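Local coordinates for protein light Chain (PDB 6BVD) that is the zinc metalloendopeptidase of the mosaic botulinum neurotoxin type HA and, as in related clostridial light chains, probably cleaves a neuronal SNARE protein, at residues F36-I41 against W46-R51; S138-V141 against N147-Q150. All blocks are in the same frame, centred on the assembly; numbering follows the deposited sequence.

Both contacts are beta hairpins of one mixed sheet in the zinc protease fold, with strand 21-24 lying between them. Interaction 1 (36-41 with 46-51) is inner: its strand 45-48 has strand 155-158 on its far flank, and most of its touching residues are buried. Interaction 2 (138-141 with 147-150) includes 148-152, an outermost strand within the chain, and is partly exposed. Their centres are about 15 Å apart, and the W46 and F139 rings touch. The chemistry follows the place: aromatic and aliphatic packing plus a water-bridged glutamate in interaction 1, a valine pair on one face and amide side chains on the other in interaction 2.

Interaction 1. Residues F36-I41 against W46-R51; sequences FKAFQI and WIIPER
W46 lies with its six-membered ring against Q40 in a beta hairpin, where strand 36-40 runs antiparallel to strand 45-48 inside the mixed sheet of the zinc protease domain. The backbone evidence is one hydrogen-bonded pair, F39 with I47. I47 N donates to F39 O at 2.7 Å, and the return bond from F39 N to I47 O is more bent.

Ring contacts dominate the face that carries Q40 and W46. Q40 CB sits 3.6 Å from the centroid of the W46 six-membered ring, almost on its normal, which is a CH-pi contact. With CG anti to the backbone N (chi1 -161°) and the chain extended beyond it, the Q40 amide continues over the indole, stacked with the planes 13° apart; its OE1 accepts from N44 N, in the turn. The A38 carbonyl lies at the indole edge, its O 3.6 Å from W46 CZ3, while A38 CB packs against W46 CE3 from the side of the plane opposite Q40 CB.

F39 and I47 point to the other face, and apolar packing continues from them to I41 and P49. I41 CB meets I47 CD1 at 3.6 Å, and the F39 and P49 side chains cross at about a right angle, F39 CE2 nearest P49 CD. Helix 83-100 covers this side, with L90 on F39, I94 on I41 and Y89 on P49.

Beyond the strand pairing, P49 centres an inverse gamma turn, closed by E50 N to I48 O, and E50 then reaches back toward the start of strand 36-40. Its carboxylate meets the F36 ring at the edge, the two planes 56° apart; Y29 and W158 pack edge-to-face with the same ring. Two waters tie E50 to the K37 backbone: one accepts from K37 N and donates to E50 OE2, while the other donates to K37 O and, at 2.6 Å, to that same E50 OE2.

Interaction 2. Residues S138-V141 against N147-Q150; sequences SFNV and NIVQ
V141 lays its CG2 methyl against CG2 of V149, 3.6 Å apart, and the two side chains cross at a slant on one face of the strand pair. On both residues the touching methyl occupies the position between the backbone N and the carbonyl carbon (V141 chi1 -47°, V149 chi1 -60°). Beyond V149, the V141 side chain also packs on I22 and I24 of strand 21-24.

The same two residues form the hydrogen-bonded pair of a beta hairpin at the margin of the mixed sheet, its strands antiparallel. V141 N donates to V149 O at 2.9 Å, and V149 N returns a bond to V141 O at 3.1 Å; both donors lie close to the axis of the carbonyl they address. Alpha C-H groups add to the pairing, I148 CA approaching V141 O at 3.3 Å.

N140 and Q150, the neighbouring non-hydrogen-bonded pair, put their side chains on the other face. Their amide planes stand 45° apart, with N140 OD1 against the aliphatic CG of Q150. From its other end the N140 amide meets I148, ND2 lying 3.6 Å from the methyl carbon CG2.

Interaction 1. Residues F36-I41 against W46-R51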
ATOM      1  N   PHE A  36     -10.958  27.514   4.854  1.00 22.51           N
ATOM      2  CA  PHE A  36     -11.111  26.347   3.995  1.00 22.15           C
ATOM      3  C   PHE A  36     -10.871  25.084   4.809  1.00 21.94           C
ATOM      4  O   PHE A  36      -9.925  25.030   5.600  1.00 28.61           O
ATOM      5  CB  PHE A  36     -10.101  26.358   2.832  1.00 20.61           C
ATOM      6  CG  PHE A  36     -10.271  27.514   1.870  1.00 21.92           C
ATOM      7  CD1 PHE A  36     -10.914  27.343   0.648  1.00 24.53           C
ATOM      8  CD2 PHE A  36      -9.732  28.736   2.165  1.00 22.25           C
ATOM      9  CE1 PHE A  36     -11.051  28.398  -0.242  1.00 32.53           C
ATOM     10  CE2 PHE A  36      -9.852  29.815   1.280  1.00 26.95           C
ATOM     11  CZ  PHE A  36     -10.525  29.658   0.081  1.00 29.81           C
ATOM     12  N   LYS A  37     -11.675  24.060   4.565  1.00 20.30           N
ATOM     13  CA  LYS A  37     -11.463  22.751   5.192  1.00 24.58           C
ATOM     14  C   LYS A  37     -10.144  22.142   4.673  1.00 24.43           C
ATOM     15  O   LYS A  37      -9.939  22.021   3.451  1.00 25.09           O
ATOM     16  CB  LYS A  37     -12.647  21.831   4.912  1.00 24.00           C
ATOM     17  CG  LYS A  37     -12.689  20.607   5.825  1.00 25.82           C
ATOM     18  CD  LYS A  37     -13.877  19.739   5.558  1.00 24.34           C
ATOM     19  CE  LYS A  37     -13.984  18.622   6.600  1.00 19.77           C
ATOM     20  NZ  LYS A  37     -15.229  17.846   6.442  1.00 24.76           N
ATOM     21  N   ALA A  38      -9.249  21.798   5.593  1.00 23.53           N
ATOM     22  CA  ALA A  38      -7.891  21.325   5.233  1.00 23.49           C
ATOM     23  C   ALA A  38      -7.526  20.026   5.937  1.00 27.66           C
ATOM     24  O   ALA A  38      -8.071  19.713   7.036  1.00 23.06           O
ATOM     25  CB  ALA A  38      -6.863  22.431   5.553  1.00 23.93           C
ATOM     26  N   PHE A  39      -6.613  19.263   5.302  1.00 25.65           N
ATOM     27  CA  PHE A  39      -6.313  17.865   5.675  1.00 18.02           C
ATOM     28  C   PHE A  39      -4.796  17.690   5.805  1.00 18.84           C
ATOM     29  O   PHE A  39      -4.052  17.996   4.880  1.00 20.21           O
ATOM     30  CB  PHE A  39      -6.934  16.909   4.630  1.00 22.20           C
ATOM     31  CG  PHE A  39      -8.424  17.098   4.445  1.00 22.61           C
ATOM     32  CD1 PHE A  39      -9.332  16.240   5.040  1.00 26.13           C
ATOM     33  CD2 PHE A  39      -8.914  18.161   3.693  1.00 27.36           C
ATOM     34  CE1 PHE A  39     -10.677  16.401   4.866  1.00 21.42           C
ATOM     35  CE2 PHE A  39     -10.252  18.358   3.543  1.00 25.02           C
ATOM     36  CZ  PHE A  39     -11.156  17.473   4.130  1.00 21.29           C
ATOM     37  N   GLN A  40      -4.327  17.304   6.987  1.00 16.63           N
ATOM     38  CA  GLN A  40      -2.901  17.267   7.256  1.00 21.49           C
ATOM     39  C   GLN A  40      -2.385  15.900   6.849  1.00 23.26           C
ATOM     40  O   GLN A  40      -2.454  14.940   7.616  1.00 22.01           O
ATOM     41  CB  GLN A  40      -2.546  17.525   8.737  1.00 22.44           C
ATOM     42  CG  GLN A  40      -1.090  17.940   8.878  1.00 22.39           C
ATOM     43  CD  GLN A  40      -0.648  18.246  10.284  1.00 30.72           C
ATOM     44  OE1 GLN A  40       0.501  18.640  10.496  1.00 37.68           O
ATOM     45  NE2 GLN A  40      -1.550  18.086  11.260  1.00 28.99           N
ATOM     46  N   ILE A  41      -1.908  15.821   5.618  1.00 20.31           N
ATOM     47  CA  ILE A  41      -1.461  14.536   5.049  1.00 18.41           C
ATOM     48  C   ILE A  41      -0.225  13.990   5.759  1.00 20.88           C
ATOM     49  O   ILE A  41      -0.017  12.748   5.849  1.00 23.40           O
ATOM     50  CB  ILE A  41      -1.231  14.731   3.471  1.00 18.26           C
ATOM     51  CG1 ILE A  41      -0.806  13.403   2.831  1.00 25.31           C
ATOM     52  CG2 ILE A  41      -0.254  15.843   3.212  1.00 14.78           C
ATOM     53  CD1 ILE A  41      -1.955  12.512   2.590  1.00 28.99           C
ATOM     54  N   TRP A  46      -0.386  20.479   4.609  1.00 20.23           N
ATOM     55  CA  TRP A  46      -1.844  20.519   4.543  1.00 19.13           C
ATOM     56  C   TRP A  46      -2.296  20.462   3.125  1.00 19.84           C
ATOM     57  O   TRP A  46      -1.681  21.087   2.250  1.00 24.20           O
ATOM     58  CB  TRP A  46      -2.399  21.823   5.194  1.00 18.63           C
ATOM     59  CG  TRP A  46      -2.170  21.818   6.656  1.00 24.52           C
ATOM     60  CD1 TRP A  46      -1.054  22.217   7.299  1.00 15.53           C
ATOM     61  CD2 TRP A  46      -3.075  21.314   7.661  1.00 20.75           C
ATOM     62  NE1 TRP A  46      -1.208  22.012   8.668  1.00 21.15           N
ATOM     63  CE2 TRP A  46      -2.435  21.457   8.907  1.00 21.26           C
ATOM     64  CE3 TRP A  46      -4.365  20.766   7.621  1.00 26.79           C
ATOM     65  CZ2 TRP A  46      -3.058  21.089  10.134  1.00 19.75           C
ATOM     66  CZ3 TRP A  46      -4.987  20.386   8.845  1.00 31.72           C
ATOM     67  CH2 TRP A  46      -4.316  20.541  10.071  1.00 22.02           C
ATOM     68  N   ILE A  47      -3.384  19.744   2.892  1.00 22.37           N
ATOM     69  CA  ILE A  47      -4.031  19.770   1.584  1.00 22.84           C
ATOM     70  C   ILE A  47      -5.387  20.463   1.628  1.00 27.07           C
ATOM     71  O   ILE A  47      -6.239  20.135   2.474  1.00 20.93           O
ATOM     72  CB  ILE A  47      -4.225  18.338   1.030  1.00 26.74           C
ATOM     73  CG1 ILE A  47      -2.872  17.633   0.958  1.00 25.94           C
ATOM     74  CG2 ILE A  47      -4.965  18.357  -0.342  1.00 15.32           C
ATOM     75  CD1 ILE A  47      -2.941  16.168   0.603  1.00 27.07           C
ATOM     76  N   ILE A  48      -5.588  21.419   0.712  1.00 18.99           N
ATOM     77  CA  ILE A  48      -6.921  21.939   0.467  1.00 19.68           C
ATOM     78  C   ILE A  48      -7.393  21.474  -0.910  1.00 26.72           C
ATOM     79  O   ILE A  48      -6.990  22.027  -1.934  1.00 25.10           O
ATOM     80  CB  ILE A  48      -6.969  23.472   0.553  1.00 24.50           C
ATOM     81  CG1 ILE A  48      -6.454  23.939   1.926  1.00 22.43           C
ATOM     82  CG2 ILE A  48      -8.401  23.976   0.235  1.00 20.05           C
ATOM     83  CD1 ILE A  48      -6.272  25.455   2.063  1.00 20.45           C
ATOM     84  N   PRO A  49      -8.264  20.454  -0.942  1.00 33.83           N
ATOM     85  CA  PRO A  49      -8.557  19.813  -2.238  1.00 30.68           C
ATOM     86  C   PRO A  49      -9.589  20.589  -3.057  1.00 31.99           C
ATOM     87  O   PRO A  49     -10.665  20.096  -3.368  1.00 41.09           O
ATOM     88  CB  PRO A  49      -9.076  18.442  -1.829  1.00 21.21           C
ATOM     89  CG  PRO A  49      -9.824  18.741  -0.519  1.00 22.72           C
ATOM     90  CD  PRO A  49      -8.998  19.818   0.173  1.00 23.59           C
ATOM     91  N   GLU A  50      -9.251  21.834  -3.368  1.00 27.63           N
ATOM     92  CA  GLU A  50     -10.076  22.725  -4.142  1.00 23.82           C
ATOM     93  C   GLU A  50      -9.245  23.387  -5.222  1.00 24.18           C
ATOM     94  O   GLU A  50      -8.007  23.474  -5.086  1.00 28.69           O
ATOM     95  CB  GLU A  50     -10.720  23.819  -3.246  1.00 27.68           C
ATOM     96  CG  GLU A  50     -11.548  23.260  -2.085  1.00 29.21           C
ATOM     97  CD  GLU A  50     -12.241  24.323  -1.274  1.00 37.72           C
ATOM     98  OE1 GLU A  50     -12.638  25.352  -1.872  1.00 42.01           O
ATOM     99  OE2 GLU A  50     -12.412  24.123  -0.041  1.00 40.93           O
ATOM    100  N   ARG A  51      -9.916  23.937  -6.233  1.00 24.32           N
ATOM    101  CA  ARG A  51      -9.228  24.720  -7.270  1.00 26.67           C
ATOM    102  C   ARG A  51      -8.558  25.948  -6.684  1.00 31.41           C
ATOM    103  O   ARG A  51      -9.125  26.661  -5.814  1.00 32.02           O
ATOM    104  CB  ARG A  51     -10.180  25.148  -8.402  1.00 30.71           C
ATOM    105  CG  ARG A  51     -10.920  24.022  -9.101  1.00 28.34           C
ATOM    106  CD  ARG A  51     -10.014  23.157  -9.996  1.00 20.29           C
ATOM    107  NE  ARG A  51      -9.522  23.851 -11.202  1.00 24.54           N
ATOM    108  CZ  ARG A  51     -10.194  23.906 -12.356  1.00 32.49           C
ATOM    109  NH1 ARG A  51     -11.399  23.336 -12.452  1.00 27.83           N
ATOM    110  NH2 ARG A  51      -9.661  24.527 -13.425  1.00 24.46           N
TER
HETATM  111  O   HOH W   1     -13.843  24.661   2.481  1.00 29.45           O
HETATM  112  O   HOH W   2     -11.844  21.990   1.284  1.00 31.07           O

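Interaction 2. Residues S138-V141 against N147-Q150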
ATOM      1  N   SER A 138       3.096  31.662   9.860  1.00 17.71           N
ATOM      2  CA  SER A 138       1.950  31.068  10.533  1.00 23.60           C
ATOM      3  C   SER A 138       0.631  31.512   9.911  1.00 25.40           C
ATOM      4  O   SER A 138       0.592  32.421   9.080  1.00 25.96           O
ATOM      5  CB  SER A 138       2.013  31.406  12.036  1.00 23.84           C
ATOM      6  OG  SER A 138       1.816  32.784  12.206  1.00 32.65           O
ATOM      7  N   PHE A 139      -0.453  30.818  10.256  1.00 23.95           N
ATOM      8  CA  PHE A 139      -1.793  31.168   9.774  1.00 18.39           C
ATOM      9  C   PHE A 139      -2.856  30.885  10.829  1.00 26.28           C
ATOM     10  O   PHE A 139      -2.649  30.045  11.722  1.00 21.67           O
ATOM     11  CB  PHE A 139      -2.141  30.410   8.482  1.00 18.19           C
ATOM     12  CG  PHE A 139      -1.783  28.935   8.521  1.00 19.54           C
ATOM     13  CD1 PHE A 139      -2.641  28.006   9.095  1.00 18.14           C
ATOM     14  CD2 PHE A 139      -0.580  28.487   7.964  1.00 28.58           C
ATOM     15  CE1 PHE A 139      -2.330  26.638   9.145  1.00 24.63           C
ATOM     16  CE2 PHE A 139      -0.242  27.114   8.004  1.00 27.45           C
ATOM     17  CZ  PHE A 139      -1.122  26.186   8.613  1.00 28.55           C
ATOM     18  N   ASN A 140      -3.992  31.574  10.720  1.00 20.36           N
ATOM     19  CA  ASN A 140      -5.146  31.241  11.569  1.00 28.03           C
ATOM     20  C   ASN A 140      -5.810  29.912  11.225  1.00 27.27           C
ATOM     21  O   ASN A 140      -6.014  29.587  10.052  1.00 22.98           O
ATOM     22  CB  ASN A 140      -6.214  32.345  11.509  1.00 25.25           C
ATOM     23  CG  ASN A 140      -5.847  33.553  12.342  1.00 27.41           C
ATOM     24  OD1 ASN A 140      -4.753  33.604  12.894  1.00 31.20           O
ATOM     25  ND2 ASN A 140      -6.766  34.510  12.469  1.00 21.45           N
ATOM     26  N   VAL A 141      -6.181  29.148  12.255  1.00 24.71           N
ATOM     27  CA  VAL A 141      -7.018  27.971  12.047  1.00 30.68           C
ATOM     28  C   VAL A 141      -8.221  28.010  12.998  1.00 30.61           C
ATOM     29  O   VAL A 141      -8.139  28.549  14.109  1.00 28.57           O
ATOM     30  CB  VAL A 141      -6.264  26.622  12.241  1.00 29.49           C
ATOM     31  CG1 VAL A 141      -4.921  26.629  11.510  1.00 31.83           C
ATOM     32  CG2 VAL A 141      -6.080  26.272  13.693  1.00 27.11           C
ATOM     33  N   ASN A 147     -12.936  28.085  18.272  1.00 20.96           N
ATOM     34  CA  ASN A 147     -11.870  28.976  18.707  1.00 25.64           C
ATOM     35  C   ASN A 147     -10.867  29.111  17.575  1.00 31.95           C
ATOM     36  O   ASN A 147     -10.641  28.144  16.804  1.00 30.02           O
ATOM     37  CB  ASN A 147     -11.120  28.468  19.936  1.00 22.10           C
ATOM     38  CG  ASN A 147     -11.967  28.494  21.220  1.00 32.56           C
ATOM     39  OD1 ASN A 147     -13.057  29.075  21.269  1.00 26.96           O
ATOM     40  ND2 ASN A 147     -11.430  27.898  22.268  1.00 28.62           N
ATOM     41  N   ILE A 148     -10.306  30.310  17.465  1.00 28.11           N
ATOM     42  CA  ILE A 148      -9.331  30.636  16.420  1.00 32.34           C
ATOM     43  C   ILE A 148      -7.956  30.742  17.070  1.00 31.56           C
ATOM     44  O   ILE A 148      -7.776  31.510  18.024  1.00 31.53           O
ATOM     45  CB  ILE A 148      -9.772  31.922  15.723  1.00 28.16           C
ATOM     46  CG1 ILE A 148     -11.111  31.648  15.031  1.00 29.72           C
ATOM     47  CG2 ILE A 148      -8.686  32.472  14.765  1.00 22.90           C
ATOM     48  CD1 ILE A 148     -11.772  32.863  14.453  1.00 35.95           C
ATOM     49  N   VAL A 149      -7.000  29.963  16.578  1.00 22.28           N
ATOM     50  CA  VAL A 149      -5.629  29.993  17.075  1.00 22.64           C
ATOM     51  C   VAL A 149      -4.636  30.117  15.902  1.00 28.04           C
ATOM     52  O   VAL A 149      -5.023  29.938  14.737  1.00 24.91           O
ATOM     53  CB  VAL A 149      -5.292  28.708  17.911  1.00 29.83           C
ATOM     54  CG1 VAL A 149      -6.220  28.590  19.123  1.00 28.06           C
ATOM     55  CG2 VAL A 149      -5.392  27.409  17.063  1.00 20.96           C
ATOM     56  N   GLN A 150      -3.366  30.400  16.206  1.00 25.51           N
ATOM     57  CA  GLN A 150      -2.335  30.508  15.166  1.00 31.33           C
ATOM     58  C   GLN A 150      -1.570  29.188  15.110  1.00 35.00           C
ATOM     59  O   GLN A 150      -1.371  28.520  16.121  1.00 30.78           O
ATOM     60  CB  GLN A 150      -1.357  31.660  15.417  1.00 29.06           C
ATOM     61  CG  GLN A 150      -1.891  33.055  15.109  1.00 45.89           C
ATOM     62  CD  GLN A 150      -0.776  34.104  14.999  1.00 65.77           C
ATOM     63  OE1 GLN A 150       0.390  33.822  15.285  1.00 67.45           O
ATOM     64  NE2 GLN A 150      -1.137  35.319  14.579  1.00 71.50           N
TER